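Local atomic coordinates of HigA antitoxin (Streptococcus pneumoniae TIGR4, PDB entry 6AF4), a protein that probably binds DNA through a helix-turn-helix domain, as the antitoxin member of a toxin-antitoxin pair. Residues E35-R40 with R63-K68; K48-M53 with L77-S82. All blocks are in the same frame, centred on the assembly; numbering follows the deposited sequence.

Contact 1. Residues E35-R40 with R63-K68; sequences ELIEAR and RMETGK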
loop_
_atom_site.group_PDB
_atom_site.type_symbol
_atom_site.label_atom_id
_atom_site.label_comp_id
_atom_site.label_asym_id
_atom_site.label_seq_id
_atom_site.Cartn_x
_atom_site.Cartn_y
_atom_site.Cartn_z
ATOM N N GLU H 35 12.583 -0.775 7.060
ATOM C CA GLU H 35 12.209 -2.024 7.712
ATOM C C GLU H 35 13.084 -3.180 7.237
ATOM O O GLU H 35 13.530 -3.999 8.040
ATOM C CB GLU H 35 10.734 -2.344 7.461
ATOM C CG GLU H 35 9.762 -1.363 8.102
ATOM C CD GLU H 35 9.855 -1.339 9.620
ATOM O OE1 GLU H 35 10.314 -2.340 10.210
ATOM O OE2 GLU H 35 9.465 -0.314 10.221
ATOM N N LEU H 36 13.335 -3.233 5.934
ATOM C CA LEU H 36 14.174 -4.278 5.360
ATOM C C LEU H 36 15.623 -4.133 5.809
ATOM O O LEU H 36 16.336 -5.123 5.966
ATOM C CB LEU H 36 14.088 -4.253 3.835
ATOM C CG LEU H 36 12.712 -4.623 3.279
ATOM C CD1 LEU H 36 12.681 -4.495 1.770
ATOM C CD2 LEU H 36 12.340 -6.029 3.703
ATOM N N ILE H 37 16.053 -2.892 6.014
ATOM C CA ILE H 37 17.409 -2.617 6.473
ATOM C C ILE H 37 17.561 -2.888 7.970
ATOM O O ILE H 37 18.513 -3.543 8.397
ATOM C CB ILE H 37 17.814 -1.162 6.171
ATOM C CG1 ILE H 37 17.984 -0.962 4.664
ATOM C CG2 ILE H 37 19.099 -0.792 6.893
ATOM C CD1 ILE H 37 17.989 0.488 4.246
ATOM N N GLU H 38 16.608 -2.395 8.758
ATOM C CA GLU H 38 16.623 -2.589 10.207
ATOM C C GLU H 38 16.358 -4.044 10.582
ATOM O O GLU H 38 16.503 -4.433 11.738
ATOM C CB GLU H 38 15.594 -1.680 10.886
ATOM C CG GLU H 38 15.918 -0.195 10.791
ATOM C CD GLU H 38 14.795 0.693 11.304
ATOM O OE1 GLU H 38 13.693 0.668 10.713
ATOM O OE2 GLU H 38 15.018 1.419 12.297
ATOM N N ALA H 39 15.926 -4.837 9.607
ATOM C CA ALA H 39 15.838 -6.281 9.779
ATOM C C ALA H 39 17.188 -6.959 9.533
ATOM O O ALA H 39 17.514 -7.957 10.176
ATOM C CB ALA H 39 14.775 -6.860 8.857
ATOM N N ARG H 40 17.959 -6.423 8.588
ATOM C CA ARG H 40 19.168 -7.094 8.103
ATOM C C ARG H 40 20.404 -6.991 8.997
ATOM O O ARG H 40 21.048 -8.003 9.285
ATOM C CB ARG H 40 19.523 -6.563 6.716
ATOM C CG ARG H 40 18.780 -7.251 5.592
ATOM C CD ARG H 40 19.323 -6.841 4.238
ATOM N NE ARG H 40 18.962 -5.471 3.892
ATOM C CZ ARG H 40 19.485 -4.799 2.873
ATOM N NH1 ARG H 40 20.398 -5.371 2.102
ATOM N NH2 ARG H 40 19.098 -3.555 2.626
ATOM N N ARG H 63 12.682 -6.318 -5.492
ATOM C CA ARG H 63 12.100 -5.176 -6.191
ATOM C C ARG H 63 11.268 -4.311 -5.257
ATOM O O ARG H 63 11.057 -3.132 -5.515
ATOM C CB ARG H 63 11.232 -5.636 -7.360
ATOM C CG ARG H 63 11.980 -6.361 -8.456
ATOM C CD ARG H 63 11.006 -6.870 -9.499
ATOM N NE ARG H 63 9.631 -6.829 -9.007
ATOM C CZ ARG H 63 8.802 -7.867 -9.022
ATOM N NH1 ARG H 63 9.208 -9.035 -9.502
ATOM N NH2 ARG H 63 7.569 -7.739 -8.551
ATOM N N MET H 64 10.774 -4.905 -4.181
ATOM C CA MET H 64 10.010 -4.149 -3.201
ATOM C C MET H 64 10.926 -3.175 -2.469
ATOM O O MET H 64 10.499 -2.106 -2.032
ATOM C CB MET H 64 9.326 -5.090 -2.215
ATOM C CG MET H 64 8.550 -4.388 -1.127
ATOM S SD MET H 64 7.910 -5.559 0.072
ATOM C CE MET H 64 7.274 -4.448 1.323
ATOM N N GLU H 65 12.191 -3.554 -2.336
ATOM C CA GLU H 65 13.182 -2.690 -1.710
ATOM C C GLU H 65 13.658 -1.607 -2.676
ATOM O O GLU H 65 13.764 -0.440 -2.306
ATOM C CB GLU H 65 14.370 -3.509 -1.210
ATOM C CG GLU H 65 15.294 -2.730 -0.297
ATOM C CD GLU H 65 16.462 -3.552 0.187
ATOM O OE1 GLU H 65 16.405 -4.794 0.073
ATOM O OE2 GLU H 65 17.442 -2.957 0.677
ATOM N N THR H 66 13.943 -1.994 -3.915
ATOM C CA THR H 66 14.360 -1.023 -4.916
ATOM C C THR H 66 13.121 -0.547 -5.658
ATOM O O THR H 66 12.562 -1.266 -6.483
ATOM C CB THR H 66 15.383 -1.620 -5.901
ATOM O OG1 THR H 66 14.720 -2.507 -6.810
ATOM C CG2 THR H 66 16.469 -2.380 -5.144
ATOM N N GLY H 67 12.748 0.704 -5.417
ATOM C CA GLY H 67 11.385 1.161 -5.632
ATOM C C GLY H 67 10.951 1.397 -7.064
ATOM O O GLY H 67 9.938 2.056 -7.302
ATOM N N LYS H 68 11.716 0.858 -8.009
ATOM C CA LYS H 68 11.464 1.024 -9.439
ATOM C C LYS H 68 10.009 0.807 -9.856
ATOM O O LYS H 68 9.421 1.652 -10.532
ATOM C CB LYS H 68 12.369 0.069 -10.209
ATOM C CG LYS H 68 12.268 0.146 -11.716
ATOM C CD LYS H 68 13.430 -0.597 -12.371
ATOM C CE LYS H 68 13.904 -1.822 -11.575
ATOM N NZ LYS H 68 12.825 -2.774 -11.158
#

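Contact 2. Residues K48-M53 with L77-S82; sequences KKLEEM and LKVLAS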
loop_
_atom_site.group_PDB
_atom_site.type_symbol
_atom_site.label_atom_id
_atom_site.label_comp_id
_atom_site.label_asym_id
_atom_site.label_seq_id
_atom_site.Cartn_x
_atom_site.Cartn_y
_atom_site.Cartn_z
ATOM N N LYS H 48 16.900 -14.305 2.221
ATOM C CA LYS H 48 16.550 -15.726 2.160
ATOM C C LYS H 48 15.574 -16.093 3.277
ATOM O O LYS H 48 14.631 -16.853 3.064
ATOM C CB LYS H 48 17.814 -16.609 2.228
ATOM C CG LYS H 48 18.322 -16.868 3.656
ATOM C CD LYS H 48 18.573 -18.334 3.968
ATOM C CE LYS H 48 18.405 -18.563 5.481
ATOM N NZ LYS H 48 18.670 -19.956 5.949
ATOM N N LYS H 49 15.786 -15.494 4.443
ATOM C CA LYS H 49 15.077 -15.847 5.660
ATOM C C LYS H 49 13.681 -15.249 5.676
ATOM O O LYS H 49 12.721 -15.880 6.119
ATOM C CB LYS H 49 15.882 -15.373 6.876
ATOM C CG LYS H 49 15.159 -15.469 8.201
ATOM C CD LYS H 49 15.055 -16.903 8.668
ATOM C CE LYS H 49 14.591 -16.952 10.112
ATOM N NZ LYS H 49 14.452 -18.349 10.597
ATOM N N LEU H 50 13.590 -14.023 5.182
ATOM C CA LEU H 50 12.328 -13.315 5.073
ATOM C C LEU H 50 11.437 -13.943 4.004
ATOM O O LEU H 50 10.208 -13.893 4.096
ATOM C CB LEU H 50 12.583 -11.840 4.757
ATOM C CG LEU H 50 11.366 -10.931 4.606
ATOM C CD1 LEU H 50 10.428 -11.145 5.775
ATOM C CD2 LEU H 50 11.816 -9.492 4.534
ATOM N N GLU H 51 12.067 -14.539 2.996
ATOM C CA GLU H 51 11.338 -15.195 1.916
ATOM C C GLU H 51 10.415 -16.290 2.444
ATOM O O GLU H 51 9.232 -16.329 2.107
ATOM C CB GLU H 51 12.301 -15.788 0.880
ATOM C CG GLU H 51 11.603 -16.693 -0.133
ATOM C CD GLU H 51 12.540 -17.244 -1.194
ATOM O OE1 GLU H 51 13.617 -17.764 -0.832
ATOM O OE2 GLU H 51 12.191 -17.168 -2.393
ATOM N N GLU H 52 10.957 -17.176 3.275
ATOM C CA GLU H 52 10.180 -18.297 3.793
ATOM C C GLU H 52 9.307 -17.905 4.985
ATOM O O GLU H 52 8.327 -18.588 5.288
ATOM C CB GLU H 52 11.104 -19.456 4.175
ATOM C CG GLU H 52 11.892 -19.261 5.458
ATOM C CD GLU H 52 13.190 -20.046 5.459
ATOM O OE1 GLU H 52 13.322 -20.967 4.626
ATOM O OE2 GLU H 52 14.073 -19.750 6.293
ATOM N N MET H 53 9.654 -16.812 5.658
ATOM C CA MET H 53 8.813 -16.304 6.737
ATOM C C MET H 53 7.510 -15.740 6.175
ATOM O O MET H 53 6.428 -16.013 6.695
ATOM C CB MET H 53 9.537 -15.223 7.550
ATOM C CG MET H 53 10.626 -15.735 8.483
ATOM S SD MET H 53 11.437 -14.400 9.395
ATOM C CE MET H 53 10.177 -13.979 10.596
ATOM N N LEU H 77 1.962 -5.969 2.901
ATOM C CA LEU H 77 1.368 -6.362 4.174
ATOM C C LEU H 77 1.937 -7.686 4.679
ATOM O O LEU H 77 2.093 -7.877 5.885
ATOM C CB LEU H 77 -0.155 -6.461 4.044
ATOM C CG LEU H 77 -0.919 -5.146 3.868
ATOM C CD1 LEU H 77 -2.349 -5.408 3.409
ATOM C CD2 LEU H 77 -0.907 -4.340 5.156
ATOM N N LYS H 78 2.246 -8.593 3.755
ATOM C CA LYS H 78 2.846 -9.878 4.103
ATOM C C LYS H 78 4.258 -9.706 4.653
ATOM O O LYS H 78 4.592 -10.237 5.715
ATOM C CB LYS H 78 2.884 -10.809 2.888
ATOM C CG LYS H 78 1.556 -11.463 2.540
ATOM C CD LYS H 78 1.749 -12.538 1.479
ATOM C CE LYS H 78 0.423 -13.010 0.908
ATOM N NZ LYS H 78 0.620 -14.055 -0.135
ATOM N N VAL H 79 5.084 -8.970 3.918
ATOM C CA VAL H 79 6.467 -8.737 4.318
ATOM C C VAL H 79 6.537 -7.992 5.649
ATOM O O VAL H 79 7.328 -8.346 6.525
ATOM C CB VAL H 79 7.235 -7.948 3.242
ATOM C CG1 VAL H 79 8.615 -7.560 3.747
ATOM C CG2 VAL H 79 7.337 -8.764 1.961
ATOM N N LEU H 80 5.697 -6.974 5.803
ATOM C CA LEU H 80 5.662 -6.193 7.039
ATOM C C LEU H 80 5.222 -7.034 8.238
ATOM O O LEU H 80 5.732 -6.861 9.344
ATOM C CB LEU H 80 4.733 -4.985 6.882
ATOM C CG LEU H 80 5.235 -3.831 6.011
ATOM C CD1 LEU H 80 4.186 -2.733 5.921
ATOM C CD2 LEU H 80 6.549 -3.280 6.542
ATOM N N ALA H 81 4.274 -7.940 8.011
ATOM C CA ALA H 81 3.733 -8.778 9.079
ATOM C C ALA H 81 4.812 -9.651 9.709
ATOM O O ALA H 81 4.828 -9.853 10.924
ATOM C CB ALA H 81 2.601 -9.639 8.553
ATOM N N SER H 82 5.710 -10.164 8.874
ATOM C CA SER H 82 6.832 -10.967 9.346
ATOM C C SER H 82 7.757 -10.143 10.235
ATOM O O SER H 82 8.420 -10.677 11.127
ATOM C CB SER H 82 7.618 -11.536 8.164
ATOM O OG SER H 82 6.759 -12.164 7.229
#

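Contact 1. Residues E35-R40 with R63-K68
Arg40 and Glu65 reach for one another from opposite directions and join the C-terminal part of helix 20-40 to the last turn of helix 58-65. The salt bridge runs from Arg40 NH2 to Glu65 OE2, 2.6 Å. It is not the flat, two-pronged pairing of carboxylate and guanidinium: the two planes stand 77° apart, and Glu65 OE1 lies 3.9 Å above one guanidinium face, offset toward its rim. At the edge of the same group, and in its plane, sits Leu36 O, to which Arg40 NE gives a weak hydrogen bond of 3.4 Å, which may help to orient the group. A bend at chi3 (-72°) turns the guanidinium back toward Leu36 O.

Glu65 gets there by the opposite means, a straight chain: CG is anti to the backbone N (chi1 -168°), and everything beyond CG is extended. Its aliphatic part crosses the Leu36 side chain obliquely, with Leu36 CD1 3.6 Å from Glu65 CB and 3.8 Å from Glu65 CG. The methylenes therefore pack as apolar surface while the carboxylate beyond them is paired with charge. OE2 is also hydrogen-bonded to an aromatic side chain of another protein's chain, and an aromatic side chain of that chain packs on Arg40. An ion pair tying the first helix of the domain to the end of the third is a recurrent feature of the Cro/repressor type of helix-turn-helix fold, as in phage 434 repressor.

Contact 2. Residues K48-M53 with L77-S82
The flat groups where Met53 meets Ser82 are backbone carbonyls, since no aromatic or other planar side chain touches across this contact. Ser82 OG lies over one face of the Met53 carbonyl, 3.8 Å from Met53 C, a van der Waals approach. At the Ser82 carbonyl, the methyl Met53 CE comes within 3.8 Å of Ser82 O, carried there by the bend of the methionine chain at chi3 (74°). The Lys78 carbonyl, one helical turn back, takes a hydrogen bond of 3.3 Å from Ser82 OG, which lies 26° out of the carbonyl plane; the hydroxyl is thereby turned onto its own helix.

Deeper in, Leu50 places its two methyls on different partners. With its CG anti to the backbone N, CD1 rests 3.7 Å from Ser82 CB, whereas CD2 meets Val79 CG1 at 3.8 Å, the two side chains crossing at about a right angle. The axes of segments 48-53 and 77-82 approach to 9.7 Å with 109° between their directions, and the touching residues span about one turn of each. Such steep packing of helix 73-82 against helix 47-54, the probable first helix of the helix-turn-helix unit, is consistent with the compact, mainly helical domain of the XRE family.

Contacts 1 and 2 lie 11 Å apart, centre to centre, and share one apolar interior. Leu36 of contact 1 joins them through its other methyl: Leu36 CD2 stands 3.6 Å from Leu50 CD2 and 4.0 Å from Val79 CG1. A second bridge comes from helix 58-65, where Met64 SD is 3.8 Å from Val79 CG2. Four helices, 20-40, 47-54, 58-65 and 73-82, thus converge there, and the segments of the two contacts alternate along the chain, so that the two interlock. Contact 1 adds an ion pair between the buried Glu65 and the exposed Arg40, beside the chain of another protein; contact 2 is largely apolar, and residues of its helix 73-82 also pack on the second subunit.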